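Local coordinates for malonyl coenzyme A-acyl carrier protein transacylase (Helicobacter pylori, PDB 2H1Y) that probably transfers the malonyl group from malonyl-CoA to holo acyl carrier protein, the step that supplies malonyl-ACP for bacterial fatty acid synthesis, at residues Ala241-Tyr246 / Lys271-Arg276; Gly106-Val111 / Gly115-Glu120; Val264-Cys269 / Lys294-Lys299. One frame throughout, in Å; residues are numbered along the deposited sequence.

How the interactions relate
Interaction 2 is the buried one. It packs helix 105-116 against its own C-terminal end and the turn that leads to helix 119-137, through valine, alanine and leucine side chains. Interactions 1 and 3 are partly buried and sit about 10 Å apart, centre to centre. They use the two ends of helix 266-271: interaction 3 its first residues, interaction 1 the loop that follows it. Interaction 1 is polar, with two asparagines and a serine, whereas interaction 3 rests on one leucine. Asn-274 of interaction 1 accepts a probable hydrogen bond from Lys-299 of interaction 3. Tyr-246 OH ties interaction 1 to Glu-107 of interaction 2. Interactions 2 and 3 do not touch.

Interaction 1: Ala241-Tyr246 / Lys271-Arg276; sequences ATNEAY and KSNNDR
Asn-243 and Ser-272 meet between two loops of the α/β core. One loop runs into the edge strand 245-246. The other follows helix 266-271 and leads to strand 279-283. The backbones stay well apart here, with the CA atoms of Asn-243 and Ser-272 at 7.8 Å, and side chains bridge the space. Asn-243 has positive phi and psi, and its CG lies opposite the backbone N (chi1 -178°). This extends the amide across to the serine, with Asn-243 CG 3.7 Å from Ser-272 OG.

Ser-272 turns its hydroxyl back beside its own backbone N (chi1 -51°). There OG bonds to the carbonyl of Asp-268, one turn earlier.

The amide of Asn-243 also passes that of Asn-273. The two side chains run in opposite directions, and their amide planes are 70° apart. Asn-273 is buried and held at both ends of its amide. Arg-276 NH1 donates to Asn-273 OD1 at 3.0 Å, and the acceptor lies in the guanidinium plane. The donor in turn lies in the carbonyl plane. Asn-273 ND2 bonds to Cys-269 O. These two partners fix the rotation of the amide.

On the other side of the contact, Thr-242 OG1 donates to Glu-244 OE1 at 3.1 Å within the loop.

Arg-276 has a second partner, a salt bridge from NH2 to Glu-236. Asn-243 and Asn-273 both touch Ile-238, so strand 236-238 packs against the two sides of the contact. Asn-273 also reaches Phe-99 of strand 99-102, while Tyr-246 and Thr-242 pack on helix 249-259.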
ATOM      1  N   ALA A 241       8.001   5.101   6.630  1.00 47.44           N
ATOM      2  CA  ALA A 241       9.377   4.972   7.118  1.00 47.86           C
ATOM      3  C   ALA A 241       9.667   5.732   8.438  1.00 48.21           C
ATOM      4  O   ALA A 241      10.271   5.162   9.359  1.00 47.84           O
ATOM      5  CB  ALA A 241      10.365   5.339   6.030  1.00 47.19           C
ATOM      6  N   THR A 242       9.198   6.983   8.540  1.00 48.76           N
ATOM      7  CA  THR A 242       9.474   7.847   9.701  1.00 49.24           C
ATOM      8  C   THR A 242       8.231   8.287  10.492  1.00 49.56           C
ATOM      9  O   THR A 242       8.336   8.949  11.515  1.00 49.66           O
ATOM     10  CB  THR A 242      10.268   9.153   9.296  1.00 49.50           C
ATOM     11  OG1 THR A 242       9.418  10.037   8.544  1.00 50.58           O
ATOM     12  CG2 THR A 242      11.524   8.842   8.506  1.00 48.28           C
ATOM     13  N   ASN A 243       7.045   7.966  10.014  1.00 50.27           N
ATOM     14  CA  ASN A 243       5.836   8.431  10.677  1.00 50.84           C
ATOM     15  C   ASN A 243       5.797   9.956  10.819  1.00 51.31           C
ATOM     16  O   ASN A 243       5.267  10.490  11.791  1.00 51.64           O
ATOM     17  CB  ASN A 243       5.627   7.715  12.028  1.00 50.59           C
ATOM     18  CG  ASN A 243       4.331   8.134  12.729  1.00 50.45           C
ATOM     19  OD1 ASN A 243       4.235   8.088  13.950  1.00 52.35           O
ATOM     20  ND2 ASN A 243       3.348   8.566  11.958  1.00 49.79           N
ATOM     21  N   GLU A 244       6.344  10.644   9.824  1.00 52.31           N
ATOM     22  CA  GLU A 244       6.312  12.098   9.740  1.00 53.87           C
ATOM     23  C   GLU A 244       5.712  12.514   8.391  1.00 53.21           C
ATOM     24  O   GLU A 244       6.023  11.915   7.370  1.00 53.15           O
ATOM     25  CB  GLU A 244       7.728  12.679   9.912  1.00 54.02           C
ATOM     26  CG  GLU A 244       8.377  12.363  11.292  1.00 56.27           C
ATOM     27  CD  GLU A 244       9.903  12.595  11.347  1.00 57.36           C
ATOM     28  OE1 GLU A 244      10.621  12.191  10.395  1.00 61.06           O
ATOM     29  OE2 GLU A 244      10.386  13.172  12.362  1.00 62.02           O
ATOM     30  N   ALA A 245       4.843  13.531   8.410  1.00 53.09           N
ATOM     31  CA  ALA A 245       4.191  14.070   7.211  1.00 52.43           C
ATOM     32  C   ALA A 245       5.170  14.746   6.274  1.00 52.29           C
ATOM     33  O   ALA A 245       6.168  15.273   6.728  1.00 52.51           O
ATOM     34  CB  ALA A 245       3.100  15.063   7.608  1.00 52.68           C
ATOM     35  N   TYR A 246       4.870  14.726   4.970  1.00 52.27           N
ATOM     36  CA  TYR A 246       5.650  15.417   3.934  1.00 52.00           C
ATOM     37  C   TYR A 246       4.801  15.826   2.742  1.00 52.38           C
ATOM     38  O   TYR A 246       3.763  15.222   2.474  1.00 52.27           O
ATOM     39  CB  TYR A 246       6.861  14.602   3.473  1.00 51.65           C
ATOM     40  CG  TYR A 246       6.556  13.290   2.772  1.00 52.36           C
ATOM     41  CD1 TYR A 246       6.334  12.107   3.510  1.00 52.29           C
ATOM     42  CD2 TYR A 246       6.533  13.207   1.374  1.00 51.59           C
ATOM     43  CE1 TYR A 246       6.081  10.896   2.875  1.00 51.06           C
ATOM     44  CE2 TYR A 246       6.260  11.983   0.728  1.00 50.54           C
ATOM     45  CZ  TYR A 246       6.048  10.839   1.488  1.00 50.59           C
ATOM     46  OH  TYR A 246       5.792   9.642   0.872  1.00 49.77           O
ATOM     47  N   LYS A 271      -1.843   5.847  14.747  1.00 49.16           N
ATOM     48  CA  LYS A 271      -1.935   6.394  16.107  1.00 49.50           C
ATOM     49  C   LYS A 271      -1.555   7.881  16.202  1.00 49.52           C
ATOM     50  O   LYS A 271      -2.323   8.690  16.712  1.00 49.87           O
ATOM     51  CB  LYS A 271      -1.114   5.547  17.081  1.00 49.93           C
ATOM     52  CG  LYS A 271      -1.635   4.111  17.253  1.00 50.59           C
ATOM     53  CD  LYS A 271      -1.121   3.463  18.540  1.00 52.33           C
ATOM     54  CE  LYS A 271      -1.842   2.124  18.814  1.00 53.51           C
ATOM     55  NZ  LYS A 271      -1.040   1.163  19.666  1.00 55.03           N
ATOM     56  N   SER A 272      -0.396   8.253  15.677  1.00 49.29           N
ATOM     57  CA  SER A 272       0.025   9.660  15.680  1.00 49.35           C
ATOM     58  C   SER A 272      -0.946  10.594  14.938  1.00 49.64           C
ATOM     59  O   SER A 272      -0.781  11.806  14.961  1.00 49.59           O
ATOM     60  CB  SER A 272       1.437   9.806  15.090  1.00 49.06           C
ATOM     61  OG  SER A 272       2.366   8.915  15.707  1.00 48.72           O
ATOM     62  N   ASN A 273      -1.967  10.036  14.291  1.00 49.85           N
ATOM     63  CA  ASN A 273      -2.745  10.824  13.348  1.00 49.96           C
ATOM     64  C   ASN A 273      -4.244  10.664  13.487  1.00 49.95           C
ATOM     65  O   ASN A 273      -5.001  11.438  12.906  1.00 49.44           O
ATOM     66  CB  ASN A 273      -2.289  10.530  11.914  1.00 50.13           C
ATOM     67  CG  ASN A 273      -0.895  11.063  11.629  1.00 50.80           C
ATOM     68  OD1 ASN A 273      -0.729  12.240  11.305  1.00 52.44           O
ATOM     69  ND2 ASN A 273       0.117  10.200  11.749  1.00 49.58           N
ATOM     70  N   ASN A 274      -4.655   9.671  14.273  1.00 50.35           N
ATOM     71  CA  ASN A 274      -6.065   9.343  14.493  1.00 50.86           C
ATOM     72  C   ASN A 274      -6.911  10.486  15.096  1.00 51.39           C
ATOM     73  O   ASN A 274      -8.120  10.575  14.845  1.00 51.45           O
ATOM     74  CB  ASN A 274      -6.172   8.078  15.360  1.00 50.93           C
ATOM     75  CG  ASN A 274      -7.605   7.597  15.515  1.00 51.42           C
ATOM     76  OD1 ASN A 274      -8.172   7.006  14.597  1.00 52.37           O
ATOM     77  ND2 ASN A 274      -8.203   7.870  16.670  1.00 50.16           N
ATOM     78  N   ASP A 275      -6.270  11.353  15.883  1.00 51.94           N
ATOM     79  CA  ASP A 275      -6.928  12.537  16.457  1.00 52.41           C
ATOM     80  C   ASP A 275      -7.275  13.659  15.466  1.00 51.83           C
ATOM     81  O   ASP A 275      -8.173  14.469  15.724  1.00 51.84           O
ATOM     82  CB  ASP A 275      -6.080  13.101  17.598  1.00 53.03           C
ATOM     83  CG  ASP A 275      -5.956  12.127  18.773  1.00 55.45           C
ATOM     84  OD1 ASP A 275      -6.546  11.011  18.716  1.00 56.61           O
ATOM     85  OD2 ASP A 275      -5.272  12.489  19.765  1.00 57.73           O
ATOM     86  N   ARG A 276      -6.584  13.708  14.332  1.00 50.98           N
ATOM     87  CA  ARG A 276      -6.758  14.827  13.396  1.00 50.05           C
ATOM     88  C   ARG A 276      -7.958  14.656  12.460  1.00 49.55           C
ATOM     89  O   ARG A 276      -8.257  15.556  11.680  1.00 50.17           O
ATOM     90  CB  ARG A 276      -5.477  15.063  12.577  1.00 50.04           C
ATOM     91  CG  ARG A 276      -4.161  14.910  13.375  1.00 49.81           C
ATOM     92  CD  ARG A 276      -2.985  14.787  12.427  1.00 48.63           C
ATOM     93  NE  ARG A 276      -3.023  15.857  11.439  1.00 49.10           N
ATOM     94  CZ  ARG A 276      -2.320  15.872  10.311  1.00 49.56           C
ATOM     95  NH1 ARG A 276      -1.516  14.860  10.005  1.00 48.35           N
ATOM     96  NH2 ARG A 276      -2.431  16.903   9.479  1.00 48.77           N
TER

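Interaction 2: Gly106-Val111 / Gly115-Glu120; sequences GEVSAV and GALDFE
Val-111 packs on Ala-116 where helix 105-116 ends and the chain turns toward helix 119-137. Val-111 CG1 lies 3.9 Å from Ala-116 CB. This branch stands opposite the backbone N (chi1 167°), which brings it to the methyl of Ala-116. Val-108, one turn earlier, places its CG1 the same way. That CG1 reaches Leu-117 CD2 at 4.2 Å.

Leu-117 therefore lies with one methyl near both valines. CD2 also comes within 4.4 Å of Val-111 CG1. The chi1 of Leu-117, -134°, is far from a staggered value, so its side chain may be strained or only roughly placed at this resolution. The same leucine touches Ala-122 and Leu-125 of helix 119-137, and Val-108 touches Leu-125 as well. Val-108 and Leu-117 thus pack against the next helix, while Val-111 touches Leu-229 of a loop.

The backbone adds two weak hydrogen bonds to one acceptor. Gly-115 N and Ala-116 N each lie 3.5 Å from Val-111 O. Gly-115 has a positive phi of 126°, where a CB would press on the preceding carbonyl O. Glycine suits this turn for that reason. Ser-112 OG bonds to Leu-117 O, linking the helix to the residue after the turn.

Asp-118 stands at the N-cap position of helix 119-137, without a capping bond from its side chain. The contact thus spans a helix C-terminus with a glycine of positive phi, followed by a short link into helix 119-137. Helix 105-116 starts within the GHSLG sequence (102-106), where strand 99-102 turns into the helix, as at the nucleophile elbow of this family.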
ATOM      1  N   GLY A 106       1.020   1.485  -1.161  1.00 40.91           N
ATOM      2  CA  GLY A 106      -0.013   2.495  -1.060  1.00 41.16           C
ATOM      3  C   GLY A 106       0.554   3.888  -0.918  1.00 41.52           C
ATOM      4  O   GLY A 106      -0.110   4.875  -1.267  1.00 41.50           O
ATOM      5  N   GLU A 107       1.773   3.991  -0.393  1.00 41.63           N
ATOM      6  CA  GLU A 107       2.340   5.321  -0.176  1.00 42.12           C
ATOM      7  C   GLU A 107       2.553   6.065  -1.500  1.00 41.95           C
ATOM      8  O   GLU A 107       2.159   7.230  -1.636  1.00 41.58           O
ATOM      9  CB  GLU A 107       3.621   5.263   0.643  1.00 42.32           C
ATOM     10  CG  GLU A 107       3.908   6.584   1.316  1.00 42.05           C
ATOM     11  CD  GLU A 107       4.990   6.486   2.346  1.00 42.94           C
ATOM     12  OE1 GLU A 107       5.784   7.442   2.455  1.00 43.69           O
ATOM     13  OE2 GLU A 107       5.057   5.450   3.044  1.00 45.60           O
ATOM     14  N   VAL A 108       3.140   5.362  -2.474  1.00 42.01           N
ATOM     15  CA  VAL A 108       3.269   5.856  -3.846  1.00 41.50           C
ATOM     16  C   VAL A 108       1.915   6.327  -4.367  1.00 41.76           C
ATOM     17  O   VAL A 108       1.787   7.483  -4.804  1.00 42.79           O
ATOM     18  CB  VAL A 108       3.837   4.794  -4.790  1.00 41.84           C
ATOM     19  CG1 VAL A 108       3.997   5.379  -6.201  1.00 43.26           C
ATOM     20  CG2 VAL A 108       5.172   4.256  -4.278  1.00 39.48           C
ATOM     21  N   SER A 109       0.902   5.461  -4.302  1.00 40.98           N
ATOM     22  CA  SER A 109      -0.465   5.863  -4.644  1.00 40.60           C
ATOM     23  C   SER A 109      -0.816   7.197  -4.055  1.00 40.59           C
ATOM     24  O   SER A 109      -1.283   8.073  -4.777  1.00 41.11           O
ATOM     25  CB  SER A 109      -1.502   4.860  -4.157  1.00 40.09           C
ATOM     26  OG  SER A 109      -1.440   3.670  -4.908  1.00 40.92           O
ATOM     27  N   ALA A 110      -0.604   7.338  -2.744  1.00 40.96           N
ATOM     28  CA  ALA A 110      -0.974   8.547  -2.006  1.00 41.24           C
ATOM     29  C   ALA A 110      -0.228   9.791  -2.542  1.00 42.03           C
ATOM     30  O   ALA A 110      -0.862  10.803  -2.887  1.00 41.72           O
ATOM     31  CB  ALA A 110      -0.734   8.355  -0.547  1.00 40.42           C
ATOM     32  N   VAL A 111       1.102   9.687  -2.654  1.00 42.73           N
ATOM     33  CA  VAL A 111       1.930  10.698  -3.333  1.00 43.34           C
ATOM     34  C   VAL A 111       1.387  11.086  -4.724  1.00 43.70           C
ATOM     35  O   VAL A 111       1.243  12.267  -5.031  1.00 43.72           O
ATOM     36  CB  VAL A 111       3.402  10.214  -3.460  1.00 43.79           C
ATOM     37  CG1 VAL A 111       4.200  11.098  -4.439  1.00 43.65           C
ATOM     38  CG2 VAL A 111       4.074  10.171  -2.092  1.00 43.35           C
ATOM     39  N   GLY A 115      -0.789  14.780  -6.318  1.00 49.50           N
ATOM     40  CA  GLY A 115      -0.600  15.554  -7.551  1.00 50.19           C
ATOM     41  C   GLY A 115       0.842  15.548  -8.047  1.00 50.76           C
ATOM     42  O   GLY A 115       1.189  16.245  -9.008  1.00 50.83           O
ATOM     43  N   ALA A 116       1.675  14.753  -7.385  1.00 50.81           N
ATOM     44  CA  ALA A 116       3.095  14.716  -7.665  1.00 51.18           C
ATOM     45  C   ALA A 116       3.456  13.647  -8.679  1.00 51.41           C
ATOM     46  O   ALA A 116       4.634  13.405  -8.940  1.00 51.59           O
ATOM     47  CB  ALA A 116       3.866  14.503  -6.380  1.00 50.88           C
ATOM     48  N   LEU A 117       2.449  13.003  -9.255  1.00 51.96           N
ATOM     49  CA  LEU A 117       2.705  11.868 -10.127  1.00 52.22           C
ATOM     50  C   LEU A 117       1.510  11.614 -11.035  1.00 52.69           C
ATOM     51  O   LEU A 117       0.437  11.240 -10.558  1.00 52.71           O
ATOM     52  CB  LEU A 117       3.002  10.662  -9.255  1.00 52.09           C
ATOM     53  CG  LEU A 117       4.163   9.731  -9.536  1.00 53.00           C
ATOM     54  CD1 LEU A 117       5.381  10.466 -10.063  1.00 53.29           C
ATOM     55  CD2 LEU A 117       4.492   8.985  -8.245  1.00 53.15           C
ATOM     56  N   ASP A 118       1.695  11.855 -12.338  1.00 53.45           N
ATOM     57  CA  ASP A 118       0.651  11.636 -13.342  1.00 54.26           C
ATOM     58  C   ASP A 118       0.288  10.169 -13.440  1.00 54.02           C
ATOM     59  O   ASP A 118       1.104   9.276 -13.126  1.00 53.60           O
ATOM     60  CB  ASP A 118       1.090  12.116 -14.739  1.00 54.97           C
ATOM     61  CG  ASP A 118       1.436  13.587 -14.772  1.00 58.14           C
ATOM     62  OD1 ASP A 118       0.816  14.366 -14.001  1.00 61.85           O
ATOM     63  OD2 ASP A 118       2.333  13.970 -15.559  1.00 60.04           O
ATOM     64  N   PHE A 119      -0.930   9.928 -13.917  1.00 53.64           N
ATOM     65  CA  PHE A 119      -1.423   8.577 -14.107  1.00 53.31           C
ATOM     66  C   PHE A 119      -0.410   7.616 -14.745  1.00 53.51           C
ATOM     67  O   PHE A 119       0.024   6.662 -14.091  1.00 53.47           O
ATOM     68  CB  PHE A 119      -2.754   8.571 -14.864  1.00 52.98           C
ATOM     69  CG  PHE A 119      -3.387   7.218 -14.937  1.00 51.89           C
ATOM     70  CD1 PHE A 119      -3.551   6.451 -13.783  1.00 50.61           C
ATOM     71  CD2 PHE A 119      -3.799   6.703 -16.156  1.00 51.20           C
ATOM     72  CE1 PHE A 119      -4.106   5.199 -13.843  1.00 50.89           C
ATOM     73  CE2 PHE A 119      -4.362   5.450 -16.237  1.00 51.48           C
ATOM     74  CZ  PHE A 119      -4.530   4.691 -15.071  1.00 52.62           C
ATOM     75  N   GLU A 120      -0.018   7.848 -15.997  1.00 53.99           N
ATOM     76  CA  GLU A 120       0.821   6.835 -16.675  1.00 54.09           C
ATOM     77  C   GLU A 120       2.223   6.760 -16.105  1.00 53.75           C
ATOM     78  O   GLU A 120       2.814   5.691 -16.099  1.00 53.80           O
ATOM     79  CB  GLU A 120       0.803   6.878 -18.224  1.00 54.15           C
ATOM     80  CG  GLU A 120       0.436   8.184 -18.869  1.00 55.20           C
ATOM     81  CD  GLU A 120      -1.054   8.467 -18.820  1.00 57.09           C
ATOM     82  OE1 GLU A 120      -1.428   9.447 -18.129  1.00 57.87           O
ATOM     83  OE2 GLU A 120      -1.839   7.725 -19.458  1.00 56.37           O
TER

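Interaction 3: Val264-Cys269 / Lys294-Lys299; sequences VRYQDC and KRLSNK
The first turn of helix 266-271 faces the irregular loop 294-299, with the CA atoms of Gln-267 and Leu-296 7.1 Å apart and no backbone hydrogen bond between them. Leu-296 carries the contact from the loop side, and its two methyls serve different partners. CD1 reaches Tyr-266 CE2 at 4.0 Å, coming to the ring obliquely. CD2 lies 3.9 Å from Gln-267 CG, against the aliphatic part of that chain.

Tyr-266 and Gln-267 both send CG opposite their backbone N (chi1 -176° and 169°). Gln-267 then runs on extended and crosses Leu-296 at about a right angle. Tyr-266 has its hydroxyl bonded to Asn-293, while its ring also packs on Leu-289 and Leu-292 of helix 288-294.

Arg-265 occupies the N-cap position. Its NH1 forms a salt bridge with Asp-268 OD2 at 2.8 Å, and meets the carboxylate from above its plane. In the loop, Lys-299 N donates to Ser-297 OG at 3.0 Å.

That bond closes an ST turn just before strand 301-304. At the other end of the contact, Val-264 and Gln-267 make backbone hydrogen bonds with strand 165-172. That strand belongs to the four-stranded antiparallel sheet, consistent with the smaller ferredoxin-like subdomain of FabD enzymes, so the helix start lies where the two subdomains join.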
ATOM      1  N   VAL A 264       7.516  -0.972   7.539  1.00 45.54           N
ATOM      2  CA  VAL A 264       6.311  -0.189   7.339  1.00 44.32           C
ATOM      3  C   VAL A 264       5.709  -0.029   8.721  1.00 44.02           C
ATOM      4  O   VAL A 264       5.299  -1.009   9.352  1.00 43.96           O
ATOM      5  CB  VAL A 264       5.338  -0.901   6.370  1.00 44.41           C
ATOM      6  CG1 VAL A 264       3.936  -0.239   6.372  1.00 43.62           C
ATOM      7  CG2 VAL A 264       5.935  -0.953   4.983  1.00 42.33           C
ATOM      8  N   ARG A 265       5.685   1.204   9.209  1.00 43.46           N
ATOM      9  CA  ARG A 265       5.191   1.474  10.560  1.00 43.29           C
ATOM     10  C   ARG A 265       3.743   1.910  10.550  1.00 42.88           C
ATOM     11  O   ARG A 265       3.397   3.000  11.032  1.00 42.93           O
ATOM     12  CB  ARG A 265       6.049   2.537  11.243  1.00 43.62           C
ATOM     13  CG  ARG A 265       7.476   2.127  11.488  1.00 44.89           C
ATOM     14  CD  ARG A 265       7.944   2.734  12.775  1.00 49.64           C
ATOM     15  NE  ARG A 265       8.454   4.082  12.560  1.00 53.23           N
ATOM     16  CZ  ARG A 265       8.380   5.072  13.446  1.00 54.90           C
ATOM     17  NH1 ARG A 265       7.789   4.879  14.620  1.00 54.93           N
ATOM     18  NH2 ARG A 265       8.892   6.263  13.148  1.00 54.38           N
ATOM     19  N   TYR A 266       2.889   1.049  10.011  1.00 42.36           N
ATOM     20  CA  TYR A 266       1.497   1.407   9.775  1.00 41.91           C
ATOM     21  C   TYR A 266       0.739   1.747  11.071  1.00 42.55           C
ATOM     22  O   TYR A 266      -0.037   2.719  11.109  1.00 42.69           O
ATOM     23  CB  TYR A 266       0.770   0.333   8.947  1.00 41.04           C
ATOM     24  CG  TYR A 266      -0.626   0.753   8.621  1.00 39.75           C
ATOM     25  CD1 TYR A 266      -0.887   1.627   7.572  1.00 38.40           C
ATOM     26  CD2 TYR A 266      -1.693   0.328   9.404  1.00 40.24           C
ATOM     27  CE1 TYR A 266      -2.195   2.038   7.304  1.00 39.86           C
ATOM     28  CE2 TYR A 266      -3.006   0.737   9.143  1.00 39.65           C
ATOM     29  CZ  TYR A 266      -3.248   1.586   8.096  1.00 38.98           C
ATOM     30  OH  TYR A 266      -4.540   1.990   7.849  1.00 40.01           O
ATOM     31  N   GLN A 267       0.971   0.946  12.114  1.00 42.91           N
ATOM     32  CA  GLN A 267       0.487   1.225  13.476  1.00 43.94           C
ATOM     33  C   GLN A 267       0.805   2.638  14.009  1.00 43.91           C
ATOM     34  O   GLN A 267      -0.105   3.394  14.365  1.00 43.88           O
ATOM     35  CB  GLN A 267       1.041   0.188  14.446  1.00 43.98           C
ATOM     36  CG  GLN A 267       0.814   0.550  15.887  1.00 45.47           C
ATOM     37  CD  GLN A 267       0.830  -0.658  16.779  1.00 47.25           C
ATOM     38  OE1 GLN A 267       1.828  -1.381  16.863  1.00 47.62           O
ATOM     39  NE2 GLN A 267      -0.275  -0.891  17.454  1.00 48.49           N
ATOM     40  N   ASP A 268       2.088   2.984  14.067  1.00 44.03           N
ATOM     41  CA  ASP A 268       2.506   4.305  14.557  1.00 44.53           C
ATOM     42  C   ASP A 268       1.869   5.423  13.740  1.00 44.63           C
ATOM     43  O   ASP A 268       1.439   6.441  14.296  1.00 44.23           O
ATOM     44  CB  ASP A 268       4.033   4.449  14.569  1.00 44.25           C
ATOM     45  CG  ASP A 268       4.696   3.444  15.480  1.00 45.39           C
ATOM     46  OD1 ASP A 268       4.086   3.127  16.516  1.00 45.87           O
ATOM     47  OD2 ASP A 268       5.808   2.954  15.161  1.00 47.67           O
ATOM     48  N   CYS A 269       1.771   5.197  12.429  1.00 45.09           N
ATOM     49  CA  CYS A 269       1.209   6.180  11.511  1.00 45.63           C
ATOM     50  C   CYS A 269      -0.245   6.490  11.809  1.00 46.12           C
ATOM     51  O   CYS A 269      -0.626   7.661  11.837  1.00 45.90           O
ATOM     52  CB  CYS A 269       1.366   5.719  10.070  1.00 45.53           C
ATOM     53  SG  CYS A 269       3.040   5.866   9.466  1.00 46.27           S
ATOM     54  N   LYS A 294      -9.563  -1.595  12.784  1.00 46.49           N
ATOM     55  CA  LYS A 294     -10.438  -2.131  13.825  1.00 46.62           C
ATOM     56  C   LYS A 294      -9.648  -2.177  15.112  1.00 47.06           C
ATOM     57  O   LYS A 294     -10.123  -1.704  16.143  1.00 47.11           O
ATOM     58  CB  LYS A 294     -10.936  -3.546  13.479  1.00 46.75           C
ATOM     59  CG  LYS A 294     -11.998  -3.625  12.378  1.00 46.08           C
ATOM     60  CD  LYS A 294     -13.137  -2.626  12.598  1.00 46.05           C
ATOM     61  CE  LYS A 294     -14.118  -2.658  11.443  1.00 46.90           C
ATOM     62  NZ  LYS A 294     -15.379  -1.981  11.822  1.00 47.83           N
ATOM     63  N   ARG A 295      -8.420  -2.702  15.025  1.00 47.50           N
ATOM     64  CA  ARG A 295      -7.549  -2.866  16.191  1.00 47.98           C
ATOM     65  C   ARG A 295      -6.805  -1.579  16.576  1.00 47.51           C
ATOM     66  O   ARG A 295      -6.127  -1.538  17.592  1.00 47.19           O
ATOM     67  CB  ARG A 295      -6.511  -3.981  15.964  1.00 48.64           C
ATOM     68  CG  ARG A 295      -6.968  -5.235  15.196  1.00 50.55           C
ATOM     69  CD  ARG A 295      -7.631  -6.291  16.087  1.00 54.27           C
ATOM     70  NE  ARG A 295      -9.082  -6.211  15.925  1.00 58.02           N
ATOM     71  CZ  ARG A 295      -9.904  -5.652  16.806  1.00 59.10           C
ATOM     72  NH1 ARG A 295      -9.421  -5.173  17.948  1.00 59.70           N
ATOM     73  NH2 ARG A 295     -11.205  -5.589  16.554  1.00 59.11           N
ATOM     74  N   LEU A 296      -6.951  -0.526  15.776  1.00 47.41           N
ATOM     75  CA  LEU A 296      -6.119   0.673  15.926  1.00 46.83           C
ATOM     76  C   LEU A 296      -6.860   1.975  16.211  1.00 46.31           C
ATOM     77  O   LEU A 296      -6.252   2.946  16.636  1.00 45.83           O
ATOM     78  CB  LEU A 296      -5.296   0.859  14.660  1.00 46.76           C
ATOM     79  CG  LEU A 296      -4.137  -0.097  14.480  1.00 47.49           C
ATOM     80  CD1 LEU A 296      -3.661  -0.029  13.037  1.00 47.29           C
ATOM     81  CD2 LEU A 296      -3.016   0.224  15.489  1.00 48.47           C
ATOM     82  N   SER A 297      -8.161   2.005  15.951  1.00 46.08           N
ATOM     83  CA  SER A 297      -8.918   3.245  16.044  1.00 46.32           C
ATOM     84  C   SER A 297     -10.394   2.946  16.156  1.00 46.24           C
ATOM     85  O   SER A 297     -10.848   1.894  15.725  1.00 46.35           O
ATOM     86  CB  SER A 297      -8.671   4.079  14.788  1.00 46.50           C
ATOM     87  OG  SER A 297      -9.624   5.123  14.653  1.00 47.92           O
ATOM     88  N   ASN A 298     -11.154   3.884  16.700  1.00 46.70           N
ATOM     89  CA  ASN A 298     -12.610   3.725  16.796  1.00 47.11           C
ATOM     90  C   ASN A 298     -13.367   4.502  15.749  1.00 47.41           C
ATOM     91  O   ASN A 298     -14.598   4.483  15.730  1.00 47.66           O
ATOM     92  CB  ASN A 298     -13.083   4.110  18.188  1.00 47.07           C
ATOM     93  CG  ASN A 298     -12.408   3.290  19.238  1.00 47.99           C
ATOM     94  OD1 ASN A 298     -12.484   2.052  19.194  1.00 50.40           O
ATOM     95  ND2 ASN A 298     -11.684   3.945  20.155  1.00 45.45           N
ATOM     96  N   LYS A 299     -12.615   5.177  14.880  1.00 47.55           N
ATOM     97  CA  LYS A 299     -13.161   5.980  13.802  1.00 47.42           C
ATOM     98  C   LYS A 299     -13.491   5.086  12.630  1.00 47.26           C
ATOM     99  O   LYS A 299     -12.800   4.108  12.383  1.00 46.92           O
ATOM    100  CB  LYS A 299     -12.135   7.018  13.371  1.00 48.09           C
ATOM    101  CG  LYS A 299     -11.448   7.727  14.532  1.00 47.68           C
ATOM    102  CD  LYS A 299     -12.384   8.671  15.222  1.00 48.66           C
ATOM    103  CE  LYS A 299     -11.664   9.481  16.306  1.00 48.81           C
ATOM    104  NZ  LYS A 299     -10.798  10.511  15.688  1.00 48.86           N
TER